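Local coordinates for protein phage terminase large subunit (Thermus phage P7426, PDB 4ZNK) that probably acts, as a whole, as the ATP-driven motor and endonuclease of viral DNA packaging, and is represented here by its N-terminal ATPase domain, at residues F16-Y21 against E90-V95; R37-L42 against A179-T184; Q67-A72 against A146-V151. One frame throughout, in Å; residues are numbered along the deposited sequence.

Contact 1: F16-Y21 against E90-V95. With SO4 (sulfate ion), chain B.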
ATOM      1  N   PHE A  16       8.178   7.419  12.576  1.00 19.33           N
ATOM      2  CA  PHE A  16       8.331   5.966  12.706  1.00 19.11           C
ATOM      3  C   PHE A  16       8.434   5.591  14.191  1.00 23.37           C
ATOM      4  O   PHE A  16       7.797   4.640  14.661  1.00 22.50           O
ATOM      5  CB  PHE A  16       9.576   5.463  11.947  1.00 22.01           C
ATOM      6  CG  PHE A  16       9.493   5.596  10.438  1.00 19.67           C
ATOM      7  CD1 PHE A  16       8.271   5.637   9.782  1.00 17.90           C
ATOM      8  CD2 PHE A  16      10.644   5.673   9.684  1.00 19.66           C
ATOM      9  CE1 PHE A  16       8.199   5.732   8.399  1.00 19.58           C
ATOM     10  CE2 PHE A  16      10.586   5.791   8.295  1.00 23.31           C
ATOM     11  CZ  PHE A  16       9.365   5.824   7.649  1.00 18.67           C
ATOM     12  N   GLU A  17       9.264   6.333  14.916  1.00 20.63           N
ATOM     13  CA  GLU A  17       9.460   6.106  16.333  1.00 21.93           C
ATOM     14  C   GLU A  17       8.147   6.228  17.099  1.00 21.85           C
ATOM     15  O   GLU A  17       7.827   5.381  17.938  1.00 24.61           O
ATOM     16  CB  GLU A  17      10.495   7.090  16.894  1.00 21.90           C
ATOM     17  CG  GLU A  17      10.857   6.805  18.340  1.00 33.85           C
ATOM     18  CD  GLU A  17      11.605   7.959  18.996  1.00 50.86           C
ATOM     19  OE1 GLU A  17      12.375   8.650  18.295  1.00 45.18           O
ATOM     20  OE2 GLU A  17      11.407   8.179  20.210  1.00 58.76           O
ATOM     21  N   LEU A  18       7.355   7.256  16.801  1.00 22.01           N
ATOM     22  CA  LEU A  18       6.077   7.439  17.519  1.00 20.36           C
ATOM     23  C   LEU A  18       5.096   6.282  17.299  1.00 20.69           C
ATOM     24  O   LEU A  18       4.211   6.022  18.120  1.00 27.52           O
ATOM     25  CB  LEU A  18       5.406   8.735  17.089  1.00 19.07           C
ATOM     26  CG  LEU A  18       6.148  10.005  17.511  1.00 20.46           C
ATOM     27  CD1 LEU A  18       5.505  11.215  16.866  1.00 27.63           C
ATOM     28  CD2 LEU A  18       6.151  10.139  19.025  1.00 24.02           C
ATOM     29  N   LEU A  19       5.225   5.616  16.171  1.00 20.00           N
ATOM     30  CA  LEU A  19       4.382   4.462  15.887  1.00 23.35           C
ATOM     31  C   LEU A  19       4.994   3.154  16.396  1.00 24.09           C
ATOM     32  O   LEU A  19       4.389   2.119  16.265  1.00 24.39           O
ATOM     33  CB  LEU A  19       4.136   4.362  14.381  1.00 22.79           C
ATOM     34  CG  LEU A  19       3.249   5.404  13.715  1.00 22.84           C
ATOM     35  CD1 LEU A  19       3.072   5.124  12.236  1.00 23.32           C
ATOM     36  CD2 LEU A  19       1.913   5.482  14.384  1.00 24.22           C
ATOM     37  N   GLY A  20       6.193   3.186  16.956  1.00 24.34           N
ATOM     38  CA  GLY A  20       6.893   1.959  17.300  1.00 26.71           C
ATOM     39  C   GLY A  20       7.248   1.094  16.102  1.00 26.37           C
ATOM     40  O   GLY A  20       7.314  -0.131  16.184  1.00 23.33           O
ATOM     41  N   TYR A  21       7.492   1.740  14.971  1.00 21.28           N
ATOM     42  CA  TYR A  21       7.716   1.061  13.697  1.00 19.82           C
ATOM     43  C   TYR A  21       9.174   1.126  13.321  1.00 23.37           C
ATOM     44  O   TYR A  21       9.769   2.201  13.250  1.00 20.31           O
ATOM     45  CB  TYR A  21       6.836   1.711  12.622  1.00 21.39           C
ATOM     46  CG  TYR A  21       6.985   1.275  11.184  1.00 18.73           C
ATOM     47  CD1 TYR A  21       6.729  -0.045  10.784  1.00 21.22           C
ATOM     48  CD2 TYR A  21       7.265   2.208  10.199  1.00 19.99           C
ATOM     49  CE1 TYR A  21       6.809  -0.397   9.453  1.00 17.31           C
ATOM     50  CE2 TYR A  21       7.347   1.861   8.882  1.00 15.12           C
ATOM     51  CZ  TYR A  21       7.110   0.549   8.509  1.00 16.16           C
ATOM     52  OH  TYR A  21       7.191   0.214   7.175  1.00 18.04           O
ATOM     53  N   GLU A  90      -5.180   5.449  16.323  1.00 17.64           N
ATOM     54  CA  GLU A  90      -5.487   5.543  17.745  1.00 21.57           C
ATOM     55  C   GLU A  90      -4.211   5.782  18.547  1.00 25.16           C
ATOM     56  O   GLU A  90      -4.202   6.544  19.517  1.00 28.31           O
ATOM     57  CB  GLU A  90      -6.175   4.280  18.240  1.00 23.87           C
ATOM     58  CG  GLU A  90      -7.644   4.230  17.833  1.00 21.99           C
ATOM     59  CD  GLU A  90      -8.543   5.051  18.746  1.00 26.98           C
ATOM     60  OE1 GLU A  90      -9.606   5.485  18.272  1.00 32.81           O
ATOM     61  OE2 GLU A  90      -8.208   5.257  19.937  1.00 28.56           O
ATOM     62  N   ARG A  91      -3.139   5.116  18.146  1.00 24.91           N
ATOM     63  CA  ARG A  91      -1.873   5.268  18.837  1.00 23.67           C
ATOM     64  C   ARG A  91      -1.292   6.677  18.652  1.00 29.49           C
ATOM     65  O   ARG A  91      -0.878   7.321  19.623  1.00 25.28           O
ATOM     66  CB  ARG A  91      -0.884   4.209  18.347  1.00 24.02           C
ATOM     67  CG  ARG A  91       0.479   4.359  18.961  1.00 26.70           C
ATOM     68  CD  ARG A  91       1.377   3.206  18.598  1.00 34.80           C
ATOM     69  NE  ARG A  91       2.703   3.380  19.189  1.00 36.37           N
ATOM     70  CZ  ARG A  91       3.480   2.379  19.591  1.00 37.57           C
ATOM     71  NH1 ARG A  91       4.671   2.628  20.114  1.00 34.62           N
ATOM     72  NH2 ARG A  91       3.071   1.125  19.463  1.00 39.30           N
ATOM     73  N   LEU A  92      -1.262   7.165  17.412  1.00 18.88           N
ATOM     74  CA  LEU A  92      -0.616   8.439  17.154  1.00 24.32           C
ATOM     75  C   LEU A  92      -1.433   9.595  17.732  1.00 23.13           C
ATOM     76  O   LEU A  92      -0.870  10.595  18.160  1.00 24.72           O
ATOM     77  CB  LEU A  92      -0.403   8.627  15.647  1.00 22.85           C
ATOM     78  CG  LEU A  92       0.628   9.647  15.218  1.00 27.09           C
ATOM     79  CD1 LEU A  92       1.988   9.402  15.842  1.00 27.89           C
ATOM     80  CD2 LEU A  92       0.733   9.624  13.706  1.00 24.00           C
ATOM     81  N   ALA A  93      -2.759   9.461  17.767  1.00 21.87           N
ATOM     82  CA  ALA A  93      -3.598  10.529  18.298  1.00 21.10           C
ATOM     83  C   ALA A  93      -3.266  10.871  19.753  1.00 29.31           C
ATOM     84  O   ALA A  93      -3.531  11.997  20.211  1.00 26.12           O
ATOM     85  CB  ALA A  93      -5.039  10.160  18.173  1.00 22.03           C
ATOM     86  N   GLU A  94      -2.681   9.915  20.476  1.00 23.29           N
ATOM     87  CA  GLU A  94      -2.308  10.138  21.882  1.00 29.29           C
ATOM     88  C   GLU A  94      -1.312  11.275  22.077  1.00 28.64           C
ATOM     89  O   GLU A  94      -1.263  11.865  23.145  1.00 26.48           O
ATOM     90  CB  GLU A  94      -1.705   8.881  22.493  1.00 26.83           C
ATOM     91  CG  GLU A  94      -2.652   7.716  22.503  1.00 28.51           C
ATOM     92  CD  GLU A  94      -2.036   6.467  23.128  1.00 44.19           C
ATOM     93  OE1 GLU A  94      -2.588   5.365  22.909  1.00 37.60           O
ATOM     94  OE2 GLU A  94      -1.003   6.588  23.831  1.00 43.60           O
ATOM     95  N   VAL A  95      -0.485  11.546  21.080  1.00 26.07           N
ATOM     96  CA  VAL A  95       0.518  12.599  21.233  1.00 25.81           C
ATOM     97  C   VAL A  95       0.246  13.778  20.310  1.00 29.23           C
ATOM     98  O   VAL A  95       1.111  14.644  20.117  1.00 28.89           O
ATOM     99  CB  VAL A  95       1.942  12.058  21.011  1.00 31.40           C
ATOM    100  CG1 VAL A  95       2.260  11.040  22.094  1.00 30.00           C
ATOM    101  CG2 VAL A  95       2.110  11.447  19.616  1.00 30.44           C
TER
HETATM  102  S   SO4 B 301       1.438  -2.033  17.443  1.00 67.42           S
HETATM  103  O1  SO4 B 301       0.991  -0.860  18.207  1.00 59.59           O
HETATM  104  O2  SO4 B 301       2.780  -2.379  17.901  1.00 53.35           O
HETATM  105  O3  SO4 B 301       0.513  -3.160  17.648  1.00 41.07           O
HETATM  106  O4  SO4 B 301       1.498  -1.716  16.014  1.00 51.82           O
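Leu18 and Leu92 make the dense part of this contact, where the last turn of helix 13-18 meets the end of helix 75-93. Leu92 turns its CD1 methyl onto CB of Leu18, 3.7 Å away, and the two side chains cross at about a right angle. Leu19 reaches the same leucine from the buried side, its CD2 lying 4.1 Å from CB of Leu92, and Phe61 of helix 48-62 packs against Leu92 as well. Toward solvent the fit slackens: Leu18 CD2 and Val95 CG2 stand 4.3 Å apart.

Arg91 crosses the solvent side of the contact with a chain extended from CG to NE. CG sits anti to the backbone N (chi1 177°), which sends the guanidinium across the carbonyl end of helix 13-18. NE donates to Leu18 O over 3.2 Å, a bent bond at 141° whose acceptor lies off the guanidinium plane. Leu19 O sits 3.4 Å above the centre of one face, with Gly20 N over the same face nearer the rim. At the edge, NH2 donates to O1 of a sulfate ion, probably from the crystallisation liquor, at 3.1 Å; Arg84, which binds ADP, holds the same anion. Gly20, with positive phi, closes the helix through Gly20 N to Glu17 O and Tyr21 N to Phe16 O, the paired bonds of a Schellman motif, with Arg91 lying across this C-terminal turn.

Contact 2: R37-L42 against A179-T184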
ATOM      1  N   ARG A  37       3.627   6.837  -8.491  1.00 18.21           N
ATOM      2  CA  ARG A  37       3.214   5.444  -8.664  1.00 16.37           C
ATOM      3  C   ARG A  37       4.300   4.528  -8.121  1.00 17.69           C
ATOM      4  O   ARG A  37       5.361   4.382  -8.729  1.00 20.63           O
ATOM      5  CB  ARG A  37       2.947   5.126 -10.136  1.00 22.77           C
ATOM      6  CG  ARG A  37       1.921   6.043 -10.800  1.00 20.88           C
ATOM      7  CD  ARG A  37       0.506   5.828 -10.282  1.00 25.55           C
ATOM      8  NE  ARG A  37      -0.457   6.738 -10.930  1.00 23.57           N
ATOM      9  CZ  ARG A  37      -0.890   7.888 -10.432  1.00 26.02           C
ATOM     10  NH1 ARG A  37      -0.459   8.331  -9.259  1.00 24.40           N
ATOM     11  NH2 ARG A  37      -1.750   8.621 -11.130  1.00 33.15           N
ATOM     12  N   ARG A  38       4.041   3.955  -6.953  1.00 18.78           N
ATOM     13  CA  ARG A  38       4.952   3.013  -6.331  1.00 12.56           C
ATOM     14  C   ARG A  38       4.373   1.613  -6.442  1.00 15.09           C
ATOM     15  O   ARG A  38       3.223   1.382  -6.069  1.00 17.33           O
ATOM     16  CB  ARG A  38       5.175   3.364  -4.873  1.00 17.83           C
ATOM     17  CG  ARG A  38       5.972   4.658  -4.684  1.00 19.55           C
ATOM     18  CD  ARG A  38       6.076   5.066  -3.227  1.00 17.28           C
ATOM     19  NE  ARG A  38       4.801   5.515  -2.678  1.00 19.04           N
ATOM     20  CZ  ARG A  38       4.601   5.782  -1.386  1.00 16.56           C
ATOM     21  NH1 ARG A  38       5.584   5.653  -0.494  1.00 21.79           N
ATOM     22  NH2 ARG A  38       3.417   6.177  -0.980  1.00 18.59           N
ATOM     23  N   VAL A  39       5.175   0.688  -6.940  1.00 17.37           N
ATOM     24  CA  VAL A  39       4.712  -0.669  -7.199  1.00 16.72           C
ATOM     25  C   VAL A  39       5.617  -1.604  -6.421  1.00 17.73           C
ATOM     26  O   VAL A  39       6.822  -1.652  -6.678  1.00 19.48           O
ATOM     27  CB  VAL A  39       4.745  -0.998  -8.687  1.00 19.30           C
ATOM     28  CG1 VAL A  39       4.040  -2.323  -8.948  1.00 17.73           C
ATOM     29  CG2 VAL A  39       4.066   0.091  -9.508  1.00 16.52           C
ATOM     30  N   ALA A  40       5.059  -2.320  -5.448  1.00 17.02           N
ATOM     31  CA  ALA A  40       5.861  -3.200  -4.603  1.00 16.50           C
ATOM     32  C   ALA A  40       5.410  -4.657  -4.779  1.00 19.01           C
ATOM     33  O   ALA A  40       4.276  -5.021  -4.471  1.00 20.00           O
ATOM     34  CB  ALA A  40       5.757  -2.806  -3.168  1.00 18.69           C
ATOM     35  N   CYS A  41       6.330  -5.479  -5.240  1.00 17.99           N
ATOM     36  CA  CYS A  41       6.063  -6.904  -5.456  1.00 17.32           C
ATOM     37  C   CYS A  41       6.901  -7.649  -4.439  1.00 13.85           C
ATOM     38  O   CYS A  41       8.077  -7.895  -4.662  1.00 21.01           O
ATOM     39  CB  CYS A  41       6.413  -7.293  -6.876  1.00 20.53           C
ATOM     40  SG  CYS A  41       6.199  -9.050  -7.188  1.00 23.79           S
ATOM     41  N   LEU A  42       6.318  -7.900  -3.270  1.00 18.20           N
ATOM     42  CA  LEU A  42       7.060  -8.490  -2.174  1.00 22.93           C
ATOM     43  C   LEU A  42       6.378  -9.739  -1.694  1.00 21.78           C
ATOM     44  O   LEU A  42       5.142  -9.801  -1.653  1.00 17.42           O
ATOM     45  CB  LEU A  42       7.173  -7.530  -0.990  1.00 21.00           C
ATOM     46  CG  LEU A  42       7.415  -6.056  -1.253  1.00 18.20           C
ATOM     47  CD1 LEU A  42       7.511  -5.359   0.090  1.00 23.24           C
ATOM     48  CD2 LEU A  42       8.661  -5.816  -2.047  1.00 19.57           C
ATOM     49  N   ALA A 179      -0.331   6.741  -5.678  1.00 18.05           N
ATOM     50  CA  ALA A 179      -0.870   5.405  -5.537  1.00 14.15           C
ATOM     51  C   ALA A 179       0.249   4.464  -5.146  1.00 16.70           C
ATOM     52  O   ALA A 179       1.336   4.509  -5.720  1.00 17.97           O
ATOM     53  CB  ALA A 179      -1.524   4.925  -6.833  1.00 18.02           C
ATOM     54  N   LEU A 180      -0.041   3.611  -4.175  1.00 15.03           N
ATOM     55  CA  LEU A 180       0.868   2.559  -3.755  1.00 18.85           C
ATOM     56  C   LEU A 180       0.176   1.267  -4.121  1.00 17.76           C
ATOM     57  O   LEU A 180      -0.920   0.976  -3.638  1.00 18.05           O
ATOM     58  CB  LEU A 180       1.162   2.659  -2.255  1.00 18.37           C
ATOM     59  CG  LEU A 180       1.987   1.550  -1.596  1.00 18.88           C
ATOM     60  CD1 LEU A 180       3.385   1.443  -2.131  1.00 17.05           C
ATOM     61  CD2 LEU A 180       2.014   1.810  -0.089  1.00 20.59           C
ATOM     62  N   ILE A 181       0.819   0.515  -5.005  1.00 16.93           N
ATOM     63  CA  ILE A 181       0.226  -0.640  -5.646  1.00 17.16           C
ATOM     64  C   ILE A 181       1.050  -1.819  -5.181  1.00 16.95           C
ATOM     65  O   ILE A 181       2.206  -1.941  -5.584  1.00 19.54           O
ATOM     66  CB  ILE A 181       0.255  -0.479  -7.179  1.00 14.82           C
ATOM     67  CG1 ILE A 181      -0.515   0.793  -7.574  1.00 20.16           C
ATOM     68  CG2 ILE A 181      -0.277  -1.735  -7.910  1.00 19.75           C
ATOM     69  CD1 ILE A 181      -0.359   1.174  -9.012  1.00 23.99           C
ATOM     70  N   ILE A 182       0.484  -2.648  -4.305  1.00 16.04           N
ATOM     71  CA  ILE A 182       1.258  -3.710  -3.638  1.00 19.16           C
ATOM     72  C   ILE A 182       0.590  -5.058  -3.802  1.00 16.55           C
ATOM     73  O   ILE A 182      -0.642  -5.172  -3.756  1.00 17.79           O
ATOM     74  CB  ILE A 182       1.425  -3.463  -2.133  1.00 21.04           C
ATOM     75  CG1 ILE A 182       0.046  -3.471  -1.456  1.00 27.30           C
ATOM     76  CG2 ILE A 182       2.116  -2.154  -1.924  1.00 27.44           C
ATOM     77  CD1 ILE A 182       0.008  -3.141   0.001  1.00 30.07           C
ATOM     78  N   SER A 183       1.404  -6.089  -3.971  1.00 19.12           N
ATOM     79  CA  SER A 183       0.846  -7.404  -4.218  1.00 17.57           C
ATOM     80  C   SER A 183       1.928  -8.444  -4.213  1.00 18.72           C
ATOM     81  O   SER A 183       3.096  -8.130  -4.388  1.00 17.96           O
ATOM     82  CB  SER A 183       0.119  -7.411  -5.568  1.00 18.53           C
ATOM     83  OG  SER A 183      -0.725  -8.542  -5.720  1.00 19.90           O
ATOM     84  N   THR A 184       1.522  -9.696  -4.017  1.00 22.07           N
ATOM     85  CA  THR A 184       2.274 -10.827  -4.527  1.00 21.83           C
ATOM     86  C   THR A 184       1.841 -10.972  -5.984  1.00 20.82           C
ATOM     87  O   THR A 184       0.696 -10.701  -6.308  1.00 20.04           O
ATOM     88  CB  THR A 184       1.992 -12.115  -3.741  1.00 18.99           C
ATOM     89  OG1 THR A 184       0.585 -12.360  -3.727  1.00 20.00           O
ATOM     90  CG2 THR A 184       2.471 -11.977  -2.309  1.00 20.30           C
TER
HETATM   91  O   HOH W   1       3.045   6.562  -4.633  1.00 18.36           O
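Parallel pairing of two buried strands makes this contact, deep in the central sheet of the P-loop ATPase fold: strand 37-42 leads into the nucleotide-binding loop, and the axes of 37-42 and 179-183 lie 13° apart. Arg38 N donates to Ala179 O at 3.0 Å, and Arg38 O receives Ile181 N at 2.8 Å. Ala40 repeats the pattern, its N giving to Ile181 O and its O taking Ser183 N, before the ladder slackens to a weak bond from Leu42 N to Ser183 O.

On one face Leu180 lays CD1 against CB of Arg38, 3.8 Å away, and, more loosely, over one face of the guanidinium. Further along, Ala40 CB touches Ile182 CG2 at 3.9 Å. The other face carries Val39 and Ile181, both packed on Phe191 of helix 190-198.

A bend at chi3 (-70°) turns NE of Arg38 back toward strand 178-183, where a water 2.8 Å from NE bridges it to Ala179 O. Glu55 forms a salt bridge with NH2, Ile30 O accepts from NH1, and Trp178 adds a cation-pi contact. Although Arg10 brings a like charge close to NH1, the salt bridge to Glu55 probably offsets the charge of this buried arginine.

Contact 3: Q67-A72 against A146-V151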
ATOM      1  N   GLN A  67      -7.435  12.888   1.962  1.00 16.57           N
ATOM      2  CA  GLN A  67      -8.402  11.806   1.784  1.00 18.86           C
ATOM      3  C   GLN A  67      -7.807  10.689   0.950  1.00 17.38           C
ATOM      4  O   GLN A  67      -7.134  10.927  -0.075  1.00 16.67           O
ATOM      5  CB  GLN A  67      -9.680  12.325   1.119  1.00 19.93           C
ATOM      6  CG  GLN A  67     -10.359  13.457   1.906  1.00 21.78           C
ATOM      7  CD  GLN A  67     -11.523  14.032   1.147  1.00 32.87           C
ATOM      8  OE1 GLN A  67     -11.338  14.770   0.184  1.00 29.19           O
ATOM      9  NE2 GLN A  67     -12.731  13.677   1.556  1.00 27.91           N
ATOM     10  N   GLY A  68      -8.054   9.457   1.375  1.00 18.23           N
ATOM     11  CA  GLY A  68      -7.601   8.325   0.597  1.00 15.85           C
ATOM     12  C   GLY A  68      -8.408   7.077   0.828  1.00 20.15           C
ATOM     13  O   GLY A  68      -9.244   7.023   1.729  1.00 18.40           O
ATOM     14  N   TRP A  69      -8.128   6.080  -0.004  1.00 16.11           N
ATOM     15  CA  TRP A  69      -8.767   4.785   0.041  1.00 19.56           C
ATOM     16  C   TRP A  69      -7.733   3.700   0.098  1.00 18.11           C
ATOM     17  O   TRP A  69      -6.651   3.858  -0.473  1.00 16.88           O
ATOM     18  CB  TRP A  69      -9.602   4.502  -1.207  1.00 20.13           C
ATOM     19  CG  TRP A  69     -10.848   5.297  -1.401  1.00 20.57           C
ATOM     20  CD1 TRP A  69     -11.460   6.132  -0.510  1.00 26.82           C
ATOM     21  CD2 TRP A  69     -11.635   5.329  -2.591  1.00 18.19           C
ATOM     22  NE1 TRP A  69     -12.585   6.681  -1.082  1.00 23.96           N
ATOM     23  CE2 TRP A  69     -12.721   6.194  -2.354  1.00 23.60           C
ATOM     24  CE3 TRP A  69     -11.522   4.712  -3.837  1.00 22.12           C
ATOM     25  CZ2 TRP A  69     -13.693   6.461  -3.326  1.00 23.86           C
ATOM     26  CZ3 TRP A  69     -12.498   4.967  -4.795  1.00 27.82           C
ATOM     27  CH2 TRP A  69     -13.562   5.836  -4.531  1.00 22.38           C
ATOM     28  N   ILE A  70      -8.077   2.593   0.750  1.00 18.38           N
ATOM     29  CA  ILE A  70      -7.410   1.324   0.489  1.00 19.55           C
ATOM     30  C   ILE A  70      -8.449   0.468  -0.232  1.00 16.00           C
ATOM     31  O   ILE A  70      -9.587   0.320   0.226  1.00 19.63           O
ATOM     32  CB  ILE A  70      -6.851   0.629   1.769  1.00 16.31           C
ATOM     33  CG1 ILE A  70      -6.175  -0.710   1.419  1.00 20.39           C
ATOM     34  CG2 ILE A  70      -7.917   0.465   2.841  1.00 16.02           C
ATOM     35  CD1 ILE A  70      -7.115  -1.943   1.328  1.00 17.55           C
ATOM     36  N   ILE A  71      -8.064  -0.014  -1.404  1.00 16.35           N
ATOM     37  CA  ILE A  71      -8.908  -0.887  -2.227  1.00 17.31           C
ATOM     38  C   ILE A  71      -8.272  -2.264  -2.317  1.00 17.21           C
ATOM     39  O   ILE A  71      -7.087  -2.390  -2.646  1.00 19.63           O
ATOM     40  CB  ILE A  71      -9.108  -0.332  -3.657  1.00 17.87           C
ATOM     41  CG1 ILE A  71      -9.594   1.120  -3.587  1.00 25.73           C
ATOM     42  CG2 ILE A  71     -10.141  -1.180  -4.418  1.00 24.16           C
ATOM     43  CD1 ILE A  71      -8.712   2.074  -4.342  1.00 42.48           C
ATOM     44  N   ALA A  72      -9.063  -3.286  -2.023  1.00 19.19           N
ATOM     45  CA  ALA A  72      -8.635  -4.682  -2.146  1.00 18.85           C
ATOM     46  C   ALA A  72      -9.672  -5.454  -2.983  1.00 23.72           C
ATOM     47  O   ALA A  72     -10.731  -4.908  -3.302  1.00 20.72           O
ATOM     48  CB  ALA A  72      -8.462  -5.293  -0.758  1.00 18.95           C
ATOM     49  N   ALA A 146     -14.957  10.193  -6.501  1.00 32.06           N
ATOM     50  CA  ALA A 146     -14.263  10.796  -5.381  1.00 29.87           C
ATOM     51  C   ALA A 146     -13.079  11.645  -5.843  1.00 25.98           C
ATOM     52  O   ALA A 146     -12.603  11.511  -6.967  1.00 27.36           O
ATOM     53  CB  ALA A 146     -13.789   9.702  -4.424  1.00 37.59           C
ATOM     54  N   THR A 147     -12.618  12.509  -4.946  1.00 22.65           N
ATOM     55  CA  THR A 147     -11.417  13.312  -5.126  1.00 21.28           C
ATOM     56  C   THR A 147     -10.466  12.977  -3.986  1.00 22.27           C
ATOM     57  O   THR A 147     -10.811  13.194  -2.831  1.00 24.61           O
ATOM     58  CB  THR A 147     -11.760  14.821  -5.118  1.00 25.03           C
ATOM     59  OG1 THR A 147     -12.639  15.108  -6.212  1.00 27.00           O
ATOM     60  CG2 THR A 147     -10.515  15.665  -5.199  1.00 26.38           C
ATOM     61  N   LEU A 148      -9.285  12.441  -4.313  1.00 20.39           N
ATOM     62  CA  LEU A 148      -8.422  11.808  -3.313  1.00 22.49           C
ATOM     63  C   LEU A 148      -6.974  12.267  -3.408  1.00 17.34           C
ATOM     64  O   LEU A 148      -6.490  12.591  -4.475  1.00 19.38           O
ATOM     65  CB  LEU A 148      -8.462  10.268  -3.463  1.00 19.78           C
ATOM     66  CG  LEU A 148      -9.809   9.594  -3.249  1.00 21.96           C
ATOM     67  CD1 LEU A 148      -9.679   8.089  -3.421  1.00 18.82           C
ATOM     68  CD2 LEU A 148     -10.364   9.895  -1.891  1.00 18.93           C
ATOM     69  N   ASP A 149      -6.300  12.280  -2.265  1.00 19.67           N
ATOM     70  CA  ASP A 149      -4.862  12.500  -2.194  1.00 18.43           C
ATOM     71  C   ASP A 149      -4.055  11.233  -2.427  1.00 18.86           C
ATOM     72  O   ASP A 149      -2.940  11.301  -2.928  1.00 18.12           O
ATOM     73  CB  ASP A 149      -4.468  13.064  -0.828  1.00 15.15           C
ATOM     74  CG  ASP A 149      -5.018  14.446  -0.595  1.00 24.44           C
ATOM     75  OD1 ASP A 149      -4.266  15.407  -0.829  1.00 25.52           O
ATOM     76  OD2 ASP A 149      -6.186  14.564  -0.168  1.00 23.16           O
ATOM     77  N   PHE A 150      -4.585  10.086  -2.025  1.00 15.80           N
ATOM     78  CA  PHE A 150      -3.823   8.852  -2.154  1.00 14.02           C
ATOM     79  C   PHE A 150      -4.732   7.634  -2.235  1.00 16.85           C
ATOM     80  O   PHE A 150      -5.856   7.649  -1.721  1.00 17.58           O
ATOM     81  CB  PHE A 150      -2.837   8.684  -0.984  1.00 13.57           C
ATOM     82  CG  PHE A 150      -3.508   8.486   0.393  1.00 19.50           C
ATOM     83  CD1 PHE A 150      -3.611   7.225   0.962  1.00 17.66           C
ATOM     84  CD2 PHE A 150      -3.986   9.565   1.113  1.00 16.35           C
ATOM     85  CE1 PHE A 150      -4.209   7.048   2.226  1.00 18.43           C
ATOM     86  CE2 PHE A 150      -4.571   9.407   2.378  1.00 17.75           C
ATOM     87  CZ  PHE A 150      -4.684   8.148   2.930  1.00 19.47           C
ATOM     88  N   VAL A 151      -4.240   6.594  -2.898  1.00 18.78           N
ATOM     89  CA  VAL A 151      -4.888   5.292  -2.879  1.00 20.56           C
ATOM     90  C   VAL A 151      -3.844   4.211  -2.645  1.00 16.75           C
ATOM     91  O   VAL A 151      -2.704   4.314  -3.120  1.00 18.72           O
ATOM     92  CB  VAL A 151      -5.655   4.963  -4.199  1.00 18.21           C
ATOM     93  CG1 VAL A 151      -6.816   5.927  -4.412  1.00 20.26           C
ATOM     94  CG2 VAL A 151      -4.710   4.949  -5.389  1.00 21.71           C
TER
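Trp69 and Leu148 meet where strand 67-72 comes alongside the strand of the predicted Walker B motif, in the parallel part of this P-loop ATPase's mixed sheet. From CB, 4.5 Å from CG1 of Val151, Trp69 turns its CG beside the backbone N (chi1 -69°), directing the indole toward residues 146-148. CG and CD2 lie under CD1 of Leu148, which sits over one face of the five-membered ring, 3.6 Å from its centroid, in a CH-pi contact. Ring atoms CD1, CE2 and CE3 border the same methyl, NE1 runs past both Leu148 methyls, and Ile71 CD1 lies at the ring edge, in plane. At the far end CZ2 meets CB of Ala146 at 3.4 Å, CH2 less closely.

Val151 pairs with Trp69, Phe150 with Gly68, and Trp69 N donates to Phe150 O at 3.3 Å. At the start of the ladder Gln67 O takes Phe150 N weakly and also Asp149 N at 2.7 Å. Asp149 OD2 takes Gln67 N at 3.0 Å, on the anti side and tilted from the carboxylate plane. Salt bridges from OD2 to Arg175 and OD1 to Arg63 hold that carboxylate; Arg175 also donates to Gln67 OE1. CG of Phe150 lies between the backbone N and the carbonyl carbon (chi1 66°), folding the ring over the neighbouring strand, where Gly68 CA lies 3.7 Å from the ring centroid and 11° off its normal.

From the N terminus, helix 13-18 and its Schellman turn come first, then strand 37-42, strand 67-72 and helix 75-93. Returning to 16-21, the end of that helix closes contact 1, which encloses the first strands of contacts 2 and 3 but neither of their partners, so it crosses both. Segment 146-151 then closes contact 3, and strand 178-183 closes contact 2 around it; contact 3 is nested. These two share the central sheet, with strand 150-154 next to 178-183: Leu180 N lies 2.9 Å from Val151 O, a probable hydrogen bond. Contact 1, its centre about 24 Å from that of contact 2 and about 22 Å from that of contact 3, joins the ends of helices 13-18 and 75-93 instead.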